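Side-chain contacts in inactive Zymogen C11 Protease (Parabacteroides distasonis, PDB 6MZO), which is the inactive zymogen of a clostripain-like C11 protease and would probably cleave peptide bonds once activated: residues Ile17-Asp22 / Gly27-Asn32; Leu63-Leu68 / Arg74-Glu79; Glu169-Phe174 / Asp233-Leu238; Ala173-Ala178 / Asp349-Lys354; Met265-Leu268 / Tyr272-Leu275. All coordinates share one frame; numbering follows the deposited sequence.

Contacts 1 and 2 both belong to the large mixed sheet, their centres about 15 Å apart: contact 1 seats helix 26-43 on strand 14-19, and contact 2 is the hairpin at the sheet's edge. Contacts 3 and 4, with centres about 7 Å apart, share A173 and F174 and join through a salt bridge from R175 NE to D236 OD1 of 2.8 Å. They lie across the chain's centre from contact 1, whose centre is about 28 Å from that of contact 3. Contact 5 sits about 21 Å, centre to centre, from contacts 3 and 4. As in other clan CD peptidases, catalysis would be expected near the carboxyl ends of central strands 109-115 and 155-162.

Contact 1. Residues Ile17-Asp22 / Gly27-Asn32; sequences IYFAGD and GYVSQN
F19, at the end of strand 14-19, offers one face of its ring to V29 of helix 26-43. The methyl CG1 of V29 stands 4.2 Å from the centroid of the F19 ring, 23° off the normal, a CH-pi contact displaced toward the CG side, where CG1 comes 3.9 Å from F19 CG. In V29, CG1 is anti to the backbone N (chi1 175°) and CG2 anti to the carbonyl carbon, which lets both methyls reach the phenyl group. N32, one helical turn later, adds its CB, 3.8 Å from F19 CE1, while its amide nitrogen ND2 is taken by the carbonyl of N191. G21, without a side chain, lets V29 CG2 come close to the backbone. This well-packed patch contrasts with the outer side of the helix, where S30 points away from the strand and its OG bonds to K56. The helix links strands 14-19 and 49-54 in a beta-alpha-beta unit, and W114 and I52 further enclose F19. No hydrogen bond crosses between the two segments, which implies that apolar burial and shape, rather than polar pairing, seat this helix on its strand.

Contact 2. Residues Leu63-Leu68 / Arg74-Glu79; sequences LFQLKL and RQIVLE
K67 and R74 exchange two backbone hydrogen bonds, the shorter from R74 N to K67 O at 2.8 Å, and Q65 and I76 do the same at the next hydrogen-bonded pair, I76 N reaching Q65 O at 2.8 Å. This is the antiparallel beta hairpin of strands 62-69 and 72-80, the latter an outermost strand of the large sheet. At its far end the register slips by one in a classic beta bulge, where L78 and E79 both face L63. L63 O receives E79 N at 3.1 Å and, more weakly, L78 N. Beyond the backbone, the non-hydrogen-bonded pairs F64 with V77 and L66 with Q75 share the face where F64 and L66 pack on helix 26-43, V77 lying exposed at the edge. Here the amide of Q75 lies flat on the F64 ring, planes 9° apart, with NE2 3.6 Å above the plane and over its centre. F64 holds CG between its backbone N and carbonyl carbon (chi1 52°), which sets the ring against this amide from the neighbouring strand. Q75, extended with CG anti to N, runs beside L66, a long flat-ended chain suited to shielding an aromatic face at a solvent-lapped edge. On the other face Q65, bonded through OE1 to Y104, lies alongside I76, and K67 crosses I76, its CD 3.5 Å from I76 CD1.

Contact 3. Residues Glu169-Phe174 / Asp233-Leu238; sequences EVAYAF and DELDEL
Y172 and L235 bring their CA atoms to 5.9 Å, where the last turn of helix 168-173 meets the first turn of helix 235-246, and no direct hydrogen bond crosses between them. L235 points into the other helix and supplies the apolar part: its CD1 lies 4.2 Å from A171 CB and 4.3 Å from Y172 CB, and its CG sits 3.9 Å from A171 O. A small alanine suits this spot, since it lets the branched leucine come up against the helix backbone. Helix 168-173 is the crossover helix of the beta-alpha-beta unit formed with strands 155-162 and 178-183 of the central sheet, whereas helix 235-246 follows strand 226-231 of that sheet. The polar half lies next to this. With CG anti to the backbone N (chi1 -171°), the Y172 ring reaches past the start of the opposing helix, the L235 carbonyl oxygen at its edge. D236 meets it almost squarely, the ring and carboxylate planes 87° apart, with OD1 4.1 Å from Y172 CE1. One water joins the two groups by donating to both, 2.8 Å from Y172 OH and 2.6 Å from D236 OD1. Y172 OH also hydrogen-bonds D355, and D236 OD1 takes a salt bridge from R175.

Contact 4. Residues Ala173-Ala178 / Asp349-Lys354; sequences AFRGCA and DLEWYK
R175 sets CG between its backbone N and carbonyl carbon (chi1 68°) and then runs out straight to NE, while E351 holds CG anti to its own N (chi1 -169°) and stays extended to its carboxylate, which carries the two charged ends together from the loop and the helix start. The guanidinium meets E351 end-on, and both of its outer nitrogens settle on one oxygen: R175 NH1 lies 3.1 Å and NH2 3.2 Å from E351 OE2. That oxygen lies within the guanidinium plane, but both donors approach it from above the same carboxylate face, the two planes being 62° apart. The second oxygen, OE1, turns toward the backbone, 3.9 Å from A173 CA. R175 is gripped elsewhere too, NH1 by the carbonyl of Y172, whose ring makes a cation-pi contact with it. With alanine in place of this glutamate, the guanidinium is likely to lose its carboxylate mate on the helix 351-357 side. E351 follows L350, the N-cap, and a negative residue in this first turn is likely to suit the helix dipole. The arrangement is a surface salt bridge joining the C-terminal helix to the loop that closes the beta-alpha-beta crossover of strands 155-162 and 178-183.

Contact 5. Residues Met265-Leu268 / Tyr272-Leu275; sequences MEYL and YHAL
E266 reaches across to A274 and L275, and its side chain can be followed outward atom by atom. CB packs on L275, 3.6 Å from L275 CB. From there CG stands anti to the backbone N (chi1 176°), and a bend at chi2 (-109°) turns the carboxylate so that OE1 points at A274 N. OE1 takes A274 N at 2.6 Å, met nearly along its C-O direction, and weakly L275 N at 3.4 Å. OE2 turns back to its own segment and accepts L268 N at 3.0 Å, on the anti side. A water lies within hydrogen-bonding distance of E266 OE2, Y272 O and H273 ND1, 2.8 Å from the last and in the plane of that ring. A glutamate therefore suits a buried place where several main-chain N-H groups converge. Replacing this glutamate with alanine is likely to strip the N-H groups of A274 and L268 of their acceptor and leave the water with one support fewer. Nearer the start of the side chain, L275 O receives both M265 N and E266 N, the latter at 2.9 Å, from the same face of its carbonyl plane. Beyond the E266 carbonyl, Y267 and H273 run side by side, rings inclined at 35°, with H273 CE1 3.4 Å from Y267 CD1. The E266 carbonyl oxygen, buried close to H273 CB, has no polar partner in the model. Y164 OH bonds Y267 N, and the backbone of A274 pairs with V335. Here a buried glutamate carboxylate takes main-chain N-H groups from both sides of the loop that leads into strand 275-277 of the small antiparallel sheet with 332-334.

Contact 1. Residues Ile17-Asp22 / Gly27-Asn32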
# COMPACT_ATOMS: atom_id res chain seq x y z
N ILE A 17 13.56 2.73 -0.90
CA ILE A 17 12.47 3.36 -0.10
C ILE A 17 12.33 4.78 -0.64
O ILE A 17 13.26 5.61 -0.56
CB ILE A 17 12.80 3.32 1.41
CG1 ILE A 17 13.17 1.90 1.89
CG2 ILE A 17 11.58 4.02 2.17
CD1 ILE A 17 13.33 1.80 3.47
N TYR A 18 11.13 5.06 -1.17
CA TYR A 18 10.87 6.30 -1.90
C TYR A 18 9.85 7.12 -1.14
O TYR A 18 8.69 6.66 -0.96
CB TYR A 18 10.33 5.95 -3.29
CG TYR A 18 10.13 7.08 -4.24
CD1 TYR A 18 8.98 7.85 -4.18
CD2 TYR A 18 11.06 7.34 -5.22
CE1 TYR A 18 8.76 8.93 -5.08
CE2 TYR A 18 10.88 8.37 -6.12
CZ TYR A 18 9.71 9.17 -6.04
OH TYR A 18 9.52 10.19 -6.97
N PHE A 19 10.31 8.26 -0.61
CA PHE A 19 9.43 9.14 0.16
C PHE A 19 8.93 10.25 -0.72
O PHE A 19 9.68 11.19 -1.02
CB PHE A 19 10.18 9.73 1.37
CG PHE A 19 10.53 8.74 2.44
CD1 PHE A 19 9.62 8.49 3.45
CD2 PHE A 19 11.77 8.05 2.49
CE1 PHE A 19 9.91 7.60 4.43
CE2 PHE A 19 12.07 7.15 3.48
CZ PHE A 19 11.13 6.89 4.48
N ALA A 20 7.65 10.19 -1.06
CA ALA A 20 7.07 11.29 -1.78
C ALA A 20 6.63 12.24 -0.67
O ALA A 20 5.58 12.04 -0.07
CB ALA A 20 5.91 10.83 -2.62
N GLY A 21 7.48 13.19 -0.33
CA GLY A 21 7.23 14.13 0.74
C GLY A 21 6.89 15.48 0.14
O GLY A 21 6.01 15.56 -0.72
N ASP A 22 7.62 16.52 0.58
CA ASP A 22 7.47 17.92 0.14
C ASP A 22 6.06 18.41 0.43
O ASP A 22 5.36 18.90 -0.45
CB ASP A 22 7.82 18.11 -1.35
N GLY A 27 8.33 16.30 8.46
CA GLY A 27 8.78 15.85 9.77
C GLY A 27 8.72 14.35 9.91
O GLY A 27 9.56 13.69 10.55
N TYR A 28 7.67 13.79 9.34
CA TYR A 28 7.50 12.35 9.39
C TYR A 28 8.56 11.59 8.55
O TYR A 28 8.93 10.46 8.86
CB TYR A 28 6.12 11.95 8.92
CG TYR A 28 5.09 12.29 9.95
CD1 TYR A 28 5.20 11.79 11.24
CD2 TYR A 28 4.05 13.13 9.67
CE1 TYR A 28 4.27 12.12 12.23
CE2 TYR A 28 3.11 13.46 10.65
CZ TYR A 28 3.23 12.94 11.92
OH TYR A 28 2.30 13.29 12.89
N VAL A 29 9.00 12.22 7.47
CA VAL A 29 10.04 11.59 6.67
C VAL A 29 11.29 11.52 7.52
O VAL A 29 11.94 10.48 7.58
CB VAL A 29 10.36 12.38 5.36
CG1 VAL A 29 11.54 11.73 4.65
CG2 VAL A 29 9.15 12.37 4.41
N SER A 30 11.63 12.62 8.16
CA SER A 30 12.80 12.60 9.07
C SER A 30 12.71 11.56 10.18
O SER A 30 13.71 10.86 10.50
CB SER A 30 13.03 13.98 9.73
OG SER A 30 13.16 15.00 8.76
N GLN A 31 11.54 11.44 10.82
CA GLN A 31 11.35 10.39 11.85
C GLN A 31 11.53 9.00 11.30
O GLN A 31 12.16 8.15 11.93
CB GLN A 31 9.95 10.49 12.47
CG GLN A 31 9.67 9.51 13.57
CD GLN A 31 8.29 9.75 14.20
OE1 GLN A 31 7.72 10.84 14.10
NE2 GLN A 31 7.74 8.71 14.83
N ASN A 32 10.98 8.77 10.10
CA ASN A 32 11.16 7.45 9.47
C ASN A 32 12.59 7.19 9.10
O ASN A 32 13.05 6.04 9.22
CB ASN A 32 10.28 7.31 8.24
CG ASN A 32 8.87 7.00 8.63
OD1 ASN A 32 8.65 6.17 9.52
ND2 ASN A 32 7.93 7.71 8.06

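Contact 2. Residues Leu63-Leu68 / Arg74-Glu79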
# COMPACT_ATOMS: atom_id res chain seq x y z
N LEU A 63 18.90 11.07 -3.89
CA LEU A 63 18.98 9.62 -3.81
C LEU A 63 20.24 9.29 -3.03
O LEU A 63 21.33 9.79 -3.39
CB LEU A 63 19.01 9.02 -5.24
CG LEU A 63 19.20 7.52 -5.37
CD1 LEU A 63 17.98 6.81 -4.80
CD2 LEU A 63 19.38 7.19 -6.86
N PHE A 64 20.13 8.48 -1.96
CA PHE A 64 21.34 8.19 -1.18
C PHE A 64 21.28 6.75 -0.70
O PHE A 64 20.22 6.16 -0.56
CB PHE A 64 21.52 9.15 0.02
CG PHE A 64 20.28 9.28 0.95
CD1 PHE A 64 19.30 10.21 0.65
CD2 PHE A 64 20.18 8.51 2.11
CE1 PHE A 64 18.17 10.39 1.50
CE2 PHE A 64 19.08 8.66 2.98
CZ PHE A 64 18.08 9.61 2.68
N GLN A 65 22.44 6.20 -0.46
CA GLN A 65 22.58 4.86 0.09
C GLN A 65 22.80 4.98 1.60
O GLN A 65 23.45 5.94 2.12
CB GLN A 65 23.76 4.17 -0.63
CG GLN A 65 24.01 2.77 0.01
CD GLN A 65 25.14 2.00 -0.70
OE1 GLN A 65 26.03 2.59 -1.38
NE2 GLN A 65 25.11 0.67 -0.54
N LEU A 66 22.26 4.01 2.33
CA LEU A 66 22.59 3.90 3.75
C LEU A 66 23.28 2.59 3.89
O LEU A 66 22.72 1.57 3.45
CB LEU A 66 21.36 3.87 4.63
CG LEU A 66 20.63 5.19 4.68
CD1 LEU A 66 19.34 5.06 5.55
CD2 LEU A 66 21.52 6.35 5.24
N LYS A 67 24.43 2.56 4.51
CA LYS A 67 25.08 1.30 4.71
C LYS A 67 25.75 1.24 6.07
O LYS A 67 25.89 2.22 6.72
CB LYS A 67 26.07 1.04 3.61
CG LYS A 67 27.26 1.94 3.68
CD LYS A 67 28.12 1.86 2.44
CE LYS A 67 28.41 0.45 2.02
NZ LYS A 67 29.30 0.41 0.84
N LEU A 68 26.06 0.04 6.51
CA LEU A 68 26.75 -0.16 7.75
C LEU A 68 28.23 -0.14 7.52
O LEU A 68 28.71 -0.73 6.64
CB LEU A 68 26.39 -1.51 8.35
CG LEU A 68 25.35 -1.53 9.43
CD1 LEU A 68 25.21 -2.90 10.04
CD2 LEU A 68 25.58 -0.48 10.49
N ARG A 74 26.68 4.77 7.56
CA ARG A 74 27.29 5.73 6.59
C ARG A 74 26.22 6.11 5.58
O ARG A 74 25.60 5.24 4.95
CB ARG A 74 28.52 5.08 5.91
CG ARG A 74 29.10 5.77 4.63
CD ARG A 74 29.93 6.99 4.93
NE ARG A 74 31.06 6.76 5.82
CZ ARG A 74 31.82 7.75 6.31
NH1 ARG A 74 31.56 9.01 5.97
NH2 ARG A 74 32.80 7.47 7.15
N GLN A 75 25.95 7.39 5.48
CA GLN A 75 25.07 7.85 4.42
C GLN A 75 25.87 8.30 3.22
O GLN A 75 26.85 9.06 3.37
CB GLN A 75 24.18 8.97 4.96
CG GLN A 75 23.25 9.59 3.95
CD GLN A 75 22.04 10.32 4.61
OE1 GLN A 75 21.55 9.96 5.71
NE2 GLN A 75 21.55 11.35 3.91
N ILE A 76 25.55 7.81 2.03
CA ILE A 76 26.29 8.19 0.84
C ILE A 76 25.32 8.87 -0.09
O ILE A 76 24.52 8.15 -0.75
CB ILE A 76 26.94 6.95 0.12
CG1 ILE A 76 27.98 6.26 1.03
CG2 ILE A 76 27.62 7.31 -1.19
CD1 ILE A 76 28.33 4.87 0.57
N VAL A 77 25.38 10.23 -0.17
CA VAL A 77 24.40 11.01 -0.97
C VAL A 77 24.86 10.90 -2.37
O VAL A 77 25.92 11.50 -2.71
CB VAL A 77 24.26 12.51 -0.55
CG1 VAL A 77 23.34 13.32 -1.52
CG2 VAL A 77 23.71 12.66 0.88
N LEU A 78 24.18 10.06 -3.14
CA LEU A 78 24.53 9.76 -4.52
C LEU A 78 24.24 10.86 -5.53
O LEU A 78 25.13 11.33 -6.26
CB LEU A 78 23.80 8.54 -5.00
CG LEU A 78 24.12 7.33 -4.12
CD1 LEU A 78 23.34 6.13 -4.59
CD2 LEU A 78 25.62 7.01 -4.20
N GLU A 79 22.97 11.22 -5.62
CA GLU A 79 22.63 12.27 -6.56
C GLU A 79 21.73 13.27 -5.90
O GLU A 79 20.83 12.90 -5.13
CB GLU A 79 22.01 11.70 -7.82
CG GLU A 79 21.75 12.78 -8.86
CD GLU A 79 21.61 12.22 -10.25
OE1 GLU A 79 21.29 11.02 -10.37
OE2 GLU A 79 21.84 12.99 -11.22

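Contact 3. Residues Glu169-Phe174 / Asp233-Leu238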
# COMPACT_ATOMS: atom_id res chain seq x y z
N GLU A 169 -8.76 -3.69 -5.56
CA GLU A 169 -8.44 -3.00 -6.78
C GLU A 169 -6.95 -2.75 -6.97
O GLU A 169 -6.43 -2.88 -8.11
CB GLU A 169 -9.15 -1.65 -6.84
CG GLU A 169 -10.71 -1.71 -6.83
CD GLU A 169 -11.31 -1.76 -5.40
OE1 GLU A 169 -10.59 -2.03 -4.44
OE2 GLU A 169 -12.52 -1.54 -5.33
N VAL A 170 -6.31 -2.38 -5.89
CA VAL A 170 -4.83 -2.20 -5.91
C VAL A 170 -4.10 -3.52 -5.99
O VAL A 170 -3.11 -3.69 -6.78
CB VAL A 170 -4.37 -1.38 -4.63
CG1 VAL A 170 -2.84 -1.49 -4.41
CG2 VAL A 170 -4.90 0.04 -4.72
N ALA A 171 -4.49 -4.48 -5.15
CA ALA A 171 -3.76 -5.76 -5.23
C ALA A 171 -3.88 -6.34 -6.68
O ALA A 171 -2.90 -6.96 -7.24
CB ALA A 171 -4.34 -6.75 -4.21
N TYR A 172 -5.04 -6.13 -7.30
CA TYR A 172 -5.21 -6.67 -8.64
C TYR A 172 -4.35 -5.89 -9.64
O TYR A 172 -3.67 -6.49 -10.53
CB TYR A 172 -6.69 -6.59 -9.07
CG TYR A 172 -6.99 -7.32 -10.35
CD1 TYR A 172 -6.93 -8.70 -10.40
CD2 TYR A 172 -7.47 -6.64 -11.45
CE1 TYR A 172 -7.31 -9.38 -11.58
CE2 TYR A 172 -7.83 -7.31 -12.69
CZ TYR A 172 -7.76 -8.70 -12.67
OH TYR A 172 -8.11 -9.30 -13.82
N ALA A 173 -4.36 -4.57 -9.50
CA ALA A 173 -3.63 -3.71 -10.50
C ALA A 173 -2.13 -4.00 -10.48
O ALA A 173 -1.48 -3.88 -11.57
CB ALA A 173 -3.85 -2.23 -10.22
N PHE A 174 -1.60 -4.31 -9.31
CA PHE A 174 -0.14 -4.52 -9.19
C PHE A 174 0.27 -5.97 -9.24
O PHE A 174 1.45 -6.27 -8.97
CB PHE A 174 0.42 -3.85 -7.91
CG PHE A 174 0.35 -2.34 -7.99
CD1 PHE A 174 -0.82 -1.65 -7.60
CD2 PHE A 174 1.40 -1.62 -8.50
CE1 PHE A 174 -0.92 -0.27 -7.72
CE2 PHE A 174 1.32 -0.24 -8.64
CZ PHE A 174 0.14 0.44 -8.26
N ASP A 233 0.12 -13.93 -7.21
CA ASP A 233 -0.32 -14.93 -8.18
C ASP A 233 -1.63 -15.66 -7.82
O ASP A 233 -2.04 -16.59 -8.52
CB ASP A 233 0.80 -15.95 -8.44
CG ASP A 233 1.20 -16.73 -7.21
OD1 ASP A 233 0.52 -16.74 -6.18
OD2 ASP A 233 2.26 -17.44 -7.31
N GLU A 234 -2.33 -15.16 -6.78
CA GLU A 234 -3.65 -15.70 -6.41
C GLU A 234 -4.73 -14.71 -6.83
O GLU A 234 -5.90 -14.99 -6.78
CB GLU A 234 -3.75 -15.94 -4.92
CG GLU A 234 -2.66 -16.88 -4.40
CD GLU A 234 -2.90 -18.35 -4.74
OE1 GLU A 234 -3.96 -18.69 -5.32
OE2 GLU A 234 -2.03 -19.16 -4.32
N LEU A 235 -4.26 -13.55 -7.31
CA LEU A 235 -5.28 -12.50 -7.61
C LEU A 235 -6.09 -12.78 -8.84
O LEU A 235 -7.29 -12.38 -8.89
CB LEU A 235 -4.58 -11.14 -7.68
CG LEU A 235 -4.71 -10.32 -6.42
CD1 LEU A 235 -6.23 -9.80 -6.31
CD2 LEU A 235 -4.38 -11.04 -5.17
N ASP A 236 -5.53 -13.46 -9.83
CA ASP A 236 -6.40 -13.80 -10.97
C ASP A 236 -7.58 -14.69 -10.56
O ASP A 236 -8.75 -14.45 -10.98
CB ASP A 236 -5.60 -14.49 -12.08
CG ASP A 236 -4.70 -13.54 -12.82
OD1 ASP A 236 -5.12 -12.43 -13.13
OD2 ASP A 236 -3.55 -13.93 -13.13
N GLU A 237 -7.30 -15.64 -9.67
CA GLU A 237 -8.36 -16.52 -9.24
C GLU A 237 -9.37 -15.72 -8.41
O GLU A 237 -10.59 -15.92 -8.54
CB GLU A 237 -7.79 -17.68 -8.41
CG GLU A 237 -8.90 -18.58 -7.91
CD GLU A 237 -8.40 -19.64 -6.96
OE1 GLU A 237 -7.31 -20.20 -7.21
OE2 GLU A 237 -9.10 -19.89 -5.95
N LEU A 238 -8.89 -14.79 -7.59
CA LEU A 238 -9.82 -14.03 -6.73
C LEU A 238 -10.75 -13.23 -7.66
O LEU A 238 -11.97 -13.13 -7.43
CB LEU A 238 -9.03 -13.14 -5.75
CG LEU A 238 -9.90 -12.27 -4.82
CD1 LEU A 238 -10.84 -13.12 -3.96
CD2 LEU A 238 -8.94 -11.52 -3.96
O HOH W 1 -7.36 -11.97 -14.36

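Contact 4. Residues Ala173-Ala178 / Asp349-Lys354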
# COMPACT_ATOMS: atom_id res chain seq x y z
N ALA A 173 -4.36 -4.57 -9.50
CA ALA A 173 -3.63 -3.71 -10.50
C ALA A 173 -2.13 -4.00 -10.48
O ALA A 173 -1.48 -3.88 -11.57
CB ALA A 173 -3.85 -2.23 -10.22
N PHE A 174 -1.60 -4.31 -9.31
CA PHE A 174 -0.14 -4.52 -9.19
C PHE A 174 0.27 -5.97 -9.24
O PHE A 174 1.45 -6.27 -8.97
CB PHE A 174 0.42 -3.85 -7.91
CG PHE A 174 0.35 -2.34 -7.99
CD1 PHE A 174 -0.82 -1.65 -7.60
CD2 PHE A 174 1.40 -1.62 -8.50
CE1 PHE A 174 -0.92 -0.27 -7.72
CE2 PHE A 174 1.32 -0.24 -8.64
CZ PHE A 174 0.14 0.44 -8.26
N ARG A 175 -0.65 -6.87 -9.57
CA ARG A 175 -0.35 -8.32 -9.46
C ARG A 175 0.78 -8.76 -10.38
O ARG A 175 1.44 -9.76 -10.08
CB ARG A 175 -1.61 -9.16 -9.77
CG ARG A 175 -2.07 -9.08 -11.23
CD ARG A 175 -3.49 -9.71 -11.29
NE ARG A 175 -3.93 -9.90 -12.65
CZ ARG A 175 -4.31 -8.92 -13.47
NH1 ARG A 175 -4.28 -7.68 -13.03
NH2 ARG A 175 -4.67 -9.14 -14.73
N GLY A 176 0.94 -8.05 -11.48
CA GLY A 176 1.97 -8.41 -12.44
C GLY A 176 3.36 -7.90 -12.14
O GLY A 176 4.33 -8.47 -12.74
N CYS A 177 3.53 -6.90 -11.26
CA CYS A 177 4.87 -6.38 -11.06
C CYS A 177 5.44 -6.61 -9.66
O CYS A 177 6.56 -6.15 -9.37
CB CYS A 177 4.93 -4.90 -11.39
SG CYS A 177 3.93 -3.97 -10.24
N ALA A 178 4.73 -7.35 -8.85
CA ALA A 178 5.17 -7.66 -7.51
C ALA A 178 4.66 -9.00 -7.05
O ALA A 178 3.55 -9.30 -7.21
CB ALA A 178 4.73 -6.60 -6.55
N ASP A 349 -12.85 2.96 -15.01
CA ASP A 349 -11.60 2.84 -15.73
C ASP A 349 -10.63 1.91 -15.02
O ASP A 349 -9.55 1.67 -15.57
CB ASP A 349 -10.95 4.19 -15.90
CG ASP A 349 -11.72 5.08 -16.85
OD1 ASP A 349 -12.21 4.56 -17.88
OD2 ASP A 349 -11.85 6.28 -16.54
N LEU A 350 -10.94 1.43 -13.81
CA LEU A 350 -9.99 0.50 -13.14
C LEU A 350 -10.00 -0.92 -13.73
O LEU A 350 -11.05 -1.45 -14.11
CB LEU A 350 -10.33 0.39 -11.66
CG LEU A 350 -10.08 1.68 -10.89
CD1 LEU A 350 -10.49 1.43 -9.47
CD2 LEU A 350 -8.62 2.03 -10.96
N GLU A 351 -8.83 -1.57 -13.78
CA GLU A 351 -8.76 -2.91 -14.29
C GLU A 351 -9.66 -3.89 -13.54
O GLU A 351 -10.29 -4.76 -14.17
CB GLU A 351 -7.30 -3.39 -14.19
CG GLU A 351 -7.03 -4.67 -14.93
CD GLU A 351 -5.55 -5.08 -14.84
OE1 GLU A 351 -4.76 -4.35 -14.20
OE2 GLU A 351 -5.15 -6.09 -15.49
N TRP A 352 -9.71 -3.78 -12.21
CA TRP A 352 -10.61 -4.63 -11.43
C TRP A 352 -12.07 -4.51 -11.92
O TRP A 352 -12.75 -5.50 -12.12
CB TRP A 352 -10.51 -4.29 -9.93
CG TRP A 352 -11.48 -5.06 -9.07
CD1 TRP A 352 -12.70 -4.63 -8.66
CD2 TRP A 352 -11.28 -6.37 -8.51
NE1 TRP A 352 -13.32 -5.63 -7.87
CE2 TRP A 352 -12.45 -6.69 -7.76
CE3 TRP A 352 -10.25 -7.30 -8.60
CZ2 TRP A 352 -12.62 -7.92 -7.10
CZ3 TRP A 352 -10.38 -8.52 -7.91
CH2 TRP A 352 -11.57 -8.82 -7.20
N TYR A 353 -12.58 -3.31 -12.08
CA TYR A 353 -13.93 -3.15 -12.59
C TYR A 353 -14.15 -3.82 -13.96
O TYR A 353 -15.15 -4.50 -14.17
CB TYR A 353 -14.28 -1.67 -12.69
CG TYR A 353 -15.67 -1.47 -13.27
CD1 TYR A 353 -16.80 -1.59 -12.44
CD2 TYR A 353 -15.86 -1.23 -14.60
CE1 TYR A 353 -18.07 -1.43 -12.97
CE2 TYR A 353 -17.16 -1.07 -15.13
CZ TYR A 353 -18.24 -1.18 -14.30
OH TYR A 353 -19.52 -1.01 -14.87
N LYS A 354 -13.24 -3.57 -14.91
CA LYS A 354 -13.37 -4.13 -16.21
C LYS A 354 -13.39 -5.66 -16.20
O LYS A 354 -14.20 -6.28 -16.92
CB LYS A 354 -12.22 -3.62 -17.10
CG LYS A 354 -12.24 -2.10 -17.26
CD LYS A 354 -11.03 -1.64 -18.09
CE LYS A 354 -10.90 -0.11 -18.15
NZ LYS A 354 -9.58 0.23 -18.84

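Contact 5. Residues Met265-Leu268 / Tyr272-Leu275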
# COMPACT_ATOMS: atom_id res chain seq x y z
N MET A 265 -14.27 0.93 6.06
CA MET A 265 -12.79 0.87 6.03
C MET A 265 -12.23 2.26 5.86
O MET A 265 -11.24 2.60 6.52
CB MET A 265 -12.30 -0.08 4.90
CG MET A 265 -12.52 -1.54 5.32
SD MET A 265 -11.22 -2.12 6.49
CE MET A 265 -12.19 -2.90 7.80
N GLU A 266 -12.85 3.06 5.00
CA GLU A 266 -12.39 4.43 4.76
C GLU A 266 -13.26 5.43 5.50
O GLU A 266 -14.49 5.31 5.53
CB GLU A 266 -12.39 4.73 3.26
CG GLU A 266 -12.02 6.17 2.92
CD GLU A 266 -13.20 6.97 2.42
OE1 GLU A 266 -13.95 6.46 1.56
OE2 GLU A 266 -13.38 8.12 2.88
N TYR A 267 -12.63 6.43 6.10
CA TYR A 267 -13.35 7.46 6.85
C TYR A 267 -12.67 8.82 6.72
O TYR A 267 -12.10 9.33 7.68
CB TYR A 267 -13.47 7.07 8.32
CG TYR A 267 -14.56 7.81 9.06
CD1 TYR A 267 -15.90 7.48 8.88
CD2 TYR A 267 -14.25 8.83 9.95
CE1 TYR A 267 -16.90 8.15 9.55
CE2 TYR A 267 -15.25 9.51 10.63
CZ TYR A 267 -16.57 9.16 10.43
OH TYR A 267 -17.56 9.83 11.10
N LEU A 268 -12.74 9.40 5.53
CA LEU A 268 -12.14 10.71 5.27
C LEU A 268 -13.17 11.82 5.45
O LEU A 268 -12.82 12.97 5.68
CB LEU A 268 -11.55 10.76 3.86
CG LEU A 268 -10.43 9.75 3.56
CD1 LEU A 268 -10.37 9.46 2.07
CD2 LEU A 268 -9.09 10.26 4.07
N TYR A 272 -20.44 10.39 3.30
CA TYR A 272 -20.33 9.30 2.32
C TYR A 272 -18.93 8.71 2.45
O TYR A 272 -17.96 9.45 2.67
CB TYR A 272 -20.58 9.79 0.89
CG TYR A 272 -22.02 10.18 0.68
CD1 TYR A 272 -22.99 9.19 0.47
CD2 TYR A 272 -22.40 11.47 0.69
CE1 TYR A 272 -24.31 9.52 0.30
CE2 TYR A 272 -23.70 11.81 0.55
CZ TYR A 272 -24.64 10.83 0.33
OH TYR A 272 -25.95 11.24 0.16
N HIS A 273 -18.84 7.39 2.35
CA HIS A 273 -17.54 6.71 2.37
C HIS A 273 -17.45 5.89 1.09
O HIS A 273 -18.48 5.38 0.64
CB HIS A 273 -17.40 5.76 3.60
CG HIS A 273 -17.95 6.35 4.86
ND1 HIS A 273 -17.46 7.53 5.39
CD2 HIS A 273 -19.00 5.99 5.65
CE1 HIS A 273 -18.19 7.88 6.44
NE2 HIS A 273 -19.13 6.95 6.63
N ALA A 274 -16.25 5.74 0.54
CA ALA A 274 -16.05 4.95 -0.67
C ALA A 274 -15.73 3.49 -0.32
O ALA A 274 -16.23 2.59 -1.02
CB ALA A 274 -14.90 5.57 -1.48
N LEU A 275 -14.90 3.29 0.70
CA LEU A 275 -14.35 1.93 0.88
C LEU A 275 -14.86 1.26 2.13
O LEU A 275 -14.85 1.86 3.23
CB LEU A 275 -12.82 1.97 0.93
CG LEU A 275 -12.13 2.79 -0.10
CD1 LEU A 275 -10.57 2.67 0.11
CD2 LEU A 275 -12.44 2.26 -1.50
O HOH W 2 -15.45 8.91 4.00